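Long-range contact in ESXA (Geobacillus thermodenitrificans, PDB 3ZBH), which is of unknown function but belongs to the WXG100 (ESAT-6) family of small helical proteins and is probably a substrate of type VII secretion: residues V17-N22 with Q78-S82. Residues are numbered along the deposited sequence; the frame is centred on the assembly and turned at random.
Sequences VARQYN and QLHNS. With ACT (acetate ion), chain N; PO4 (phosphate ion), chain J; ACT (acetate ion), chain I.
Ala18 faces Leu79 where helix 11-45 and helix 48-95 run antiparallel, with segment axes 9.0 Å apart and 165° between their directions. This is the helical hairpin of the WXG100 fold. The small Ala18 lets the backbones close in, and its CB lies 3.6 Å from Leu79 CB. Leu79 CD1 rests against both Val17 CG1 and Tyr21 CD2, 3.8 Å from each. Val17 CG1 stands anti to the backbone N (chi1 180°), which brings it to this methyl and to the Tyr21 ring edge. Trp46 of the second subunit also packs on Leu79, so the apolar seam continues into the dimer interface.

On another flank, His80 lays one ring face over Ala18 CB, a CH-pi contact 3.6 Å from the ring centroid. Both ring nitrogens have partners. His80 NE2 donates to OXT of an acetate at 2.9 Å, and Arg19 NH1 donates to the same oxygen at 2.7 Å. His80 ND1 shares a water with Asn22 OD1, whose amide lies nearly coplanar with the imidazole, 18° apart. With His80 cut back to an alanine, the Ala18 methyl would probably lose its cover and the acetate oxygen one of its two donors described here.

No direct hydrogen bond joins the two segments. The two helices are therefore held here by apolar contact, and the polar links beside it depend on a water and on an acetate probably taken from the crystallisation liquor.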
loop_
_atom_site.group_PDB
_atom_site.type_symbol
_atom_site.label_atom_id
_atom_site.label_comp_id
_atom_site.label_asym_id
_atom_site.label_seq_id
_atom_site.Cartn_x
_atom_site.Cartn_y
_atom_site.Cartn_z
ATOM N N VAL B 17 -15.345 -7.960 7.564
ATOM C CA VAL B 17 -13.898 -7.981 7.605
ATOM C C VAL B 17 -13.316 -8.631 6.337
ATOM O O VAL B 17 -12.298 -8.167 5.827
ATOM C CB VAL B 17 -13.366 -8.659 8.890
ATOM C CG1 VAL B 17 -11.851 -8.647 8.856
ATOM C CG2 VAL B 17 -13.864 -7.871 10.122
ATOM N N ALA B 18 -13.985 -9.656 5.821
ATOM C CA ALA B 18 -13.549 -10.268 4.554
ATOM C C ALA B 18 -13.536 -9.216 3.437
ATOM O O ALA B 18 -12.603 -9.150 2.647
ATOM C CB ALA B 18 -14.474 -11.395 4.171
ATOM N N ARG B 19 -14.572 -8.389 3.393
ATOM C CA ARG B 19 -14.645 -7.346 2.355
ATOM C C ARG B 19 -13.532 -6.323 2.482
ATOM O O ARG B 19 -12.990 -5.871 1.484
ATOM C CB ARG B 19 -16.021 -6.689 2.326
ATOM C CG ARG B 19 -17.074 -7.540 1.595
ATOM C CD ARG B 19 -18.352 -6.746 1.284
ATOM N NE ARG B 19 -18.977 -6.228 2.511
ATOM C CZ ARG B 19 -19.823 -6.911 3.285
ATOM N NH1 ARG B 19 -20.180 -8.154 2.972
ATOM N NH2 ARG B 19 -20.314 -6.344 4.370
ATOM N N GLN B 20 -13.141 -5.989 3.700
ATOM C CA GLN B 20 -11.990 -5.105 3.923
ATOM C C GLN B 20 -10.712 -5.702 3.376
ATOM O O GLN B 20 -9.918 -5.007 2.714
ATOM C CB GLN B 20 -11.787 -4.839 5.403
ATOM C CG GLN B 20 -12.904 -4.081 6.089
ATOM C CD GLN B 20 -12.474 -3.719 7.486
ATOM O OE1 GLN B 20 -11.906 -2.649 7.708
ATOM N NE2 GLN B 20 -12.662 -4.636 8.417
ATOM N N TYR B 21 -10.472 -6.976 3.678
ATOM C CA TYR B 21 -9.296 -7.647 3.113
ATOM C C TYR B 21 -9.277 -7.637 1.563
ATOM O O TYR B 21 -8.223 -7.365 0.943
ATOM C CB TYR B 21 -9.165 -9.067 3.682
ATOM C CG TYR B 21 -8.453 -9.042 5.019
ATOM C CD1 TYR B 21 -7.071 -9.028 5.075
ATOM C CD2 TYR B 21 -9.168 -8.968 6.224
ATOM C CE1 TYR B 21 -6.402 -8.973 6.285
ATOM C CE2 TYR B 21 -8.508 -8.929 7.441
ATOM C CZ TYR B 21 -7.132 -8.939 7.460
ATOM O OH TYR B 21 -6.459 -8.865 8.648
ATOM N N ASN B 22 -10.427 -7.903 0.942
ATOM C CA ASN B 22 -10.466 -7.859 -0.541
ATOM C C ASN B 22 -10.331 -6.452 -1.088
ATOM O O ASN B 22 -9.656 -6.235 -2.090
ATOM C CB ASN B 22 -11.717 -8.520 -1.098
ATOM C CG ASN B 22 -11.774 -9.999 -0.803
ATOM O OD1 ASN B 22 -12.845 -10.522 -0.527
ATOM N ND2 ASN B 22 -10.633 -10.676 -0.840
ATOM N N GLN B 78 -10.809 -16.950 3.064
ATOM C CA GLN B 78 -11.002 -17.842 4.243
ATOM C C GLN B 78 -12.003 -17.262 5.262
ATOM O O GLN B 78 -12.703 -18.012 5.952
ATOM C CB GLN B 78 -9.661 -18.126 4.929
ATOM C CG GLN B 78 -8.727 -19.073 4.157
ATOM C CD GLN B 78 -9.402 -20.369 3.657
ATOM O OE1 GLN B 78 -9.002 -20.892 2.622
ATOM N NE2 GLN B 78 -10.432 -20.872 4.368
ATOM N N LEU B 79 -12.058 -15.934 5.360
ATOM C CA LEU B 79 -13.086 -15.257 6.187
ATOM C C LEU B 79 -14.500 -15.435 5.662
ATOM O O LEU B 79 -15.441 -15.638 6.422
ATOM C CB LEU B 79 -12.785 -13.766 6.333
ATOM C CG LEU B 79 -11.640 -13.449 7.317
ATOM C CD1 LEU B 79 -11.171 -12.014 7.170
ATOM C CD2 LEU B 79 -12.094 -13.720 8.750
ATOM N N HIS B 80 -14.657 -15.331 4.352
ATOM C CA HIS B 80 -15.929 -15.671 3.745
ATOM C C HIS B 80 -16.284 -17.113 4.016
ATOM O O HIS B 80 -17.435 -17.402 4.321
ATOM C CB HIS B 80 -15.912 -15.409 2.239
ATOM C CG HIS B 80 -16.240 -13.983 1.876
ATOM N ND1 HIS B 80 -15.402 -13.209 1.181
ATOM C CD2 HIS B 80 -17.365 -13.206 2.139
ATOM C CE1 HIS B 80 -15.959 -11.997 0.984
ATOM N NE2 HIS B 80 -17.156 -11.995 1.575
ATOM N N ASN B 81 -15.323 -18.020 3.888
ATOM C CA ASN B 81 -15.599 -19.442 4.189
ATOM C C ASN B 81 -16.030 -19.619 5.645
ATOM O O ASN B 81 -16.972 -20.365 5.929
ATOM C CB ASN B 81 -14.373 -20.336 3.945
ATOM C CG ASN B 81 -14.054 -20.501 2.482
ATOM O OD1 ASN B 81 -14.842 -20.124 1.627
ATOM N ND2 ASN B 81 -12.877 -21.021 2.187
ATOM N N SER B 82 -15.321 -18.942 6.552
ATOM C CA SER B 82 -15.633 -19.062 7.990
ATOM C C SER B 82 -16.989 -18.452 8.293
ATOM O O SER B 82 -17.685 -18.917 9.144
ATOM C CB SER B 82 -14.582 -18.349 8.875
ATOM O OG SER B 82 -13.411 -19.095 8.975
HETATM C C ACT N . -20.095 -11.039 0.630
HETATM O O ACT N . -20.707 -11.970 1.206
HETATM O OXT ACT N . -19.445 -10.176 1.273
HETATM C CH3 ACT N . -20.120 -10.960 -0.871
HETATM P P PO4 J . -11.433 -3.345 11.461
HETATM O O1 PO4 J . -11.289 -4.656 10.712
HETATM O O2 PO4 J . -10.909 -3.494 12.866
HETATM O O3 PO4 J . -12.901 -2.993 11.516
HETATM O O4 PO4 J . -10.632 -2.262 10.765
HETATM C C ACT I . -3.142 -10.242 8.839
HETATM O O ACT I . -2.473 -10.453 9.873
HETATM O OXT ACT I . -3.877 -9.228 8.739
HETATM C CH3 ACT I . -3.024 -11.224 7.701
HETATM O O HOH W 1 -13.330 -13.417 -0.989
#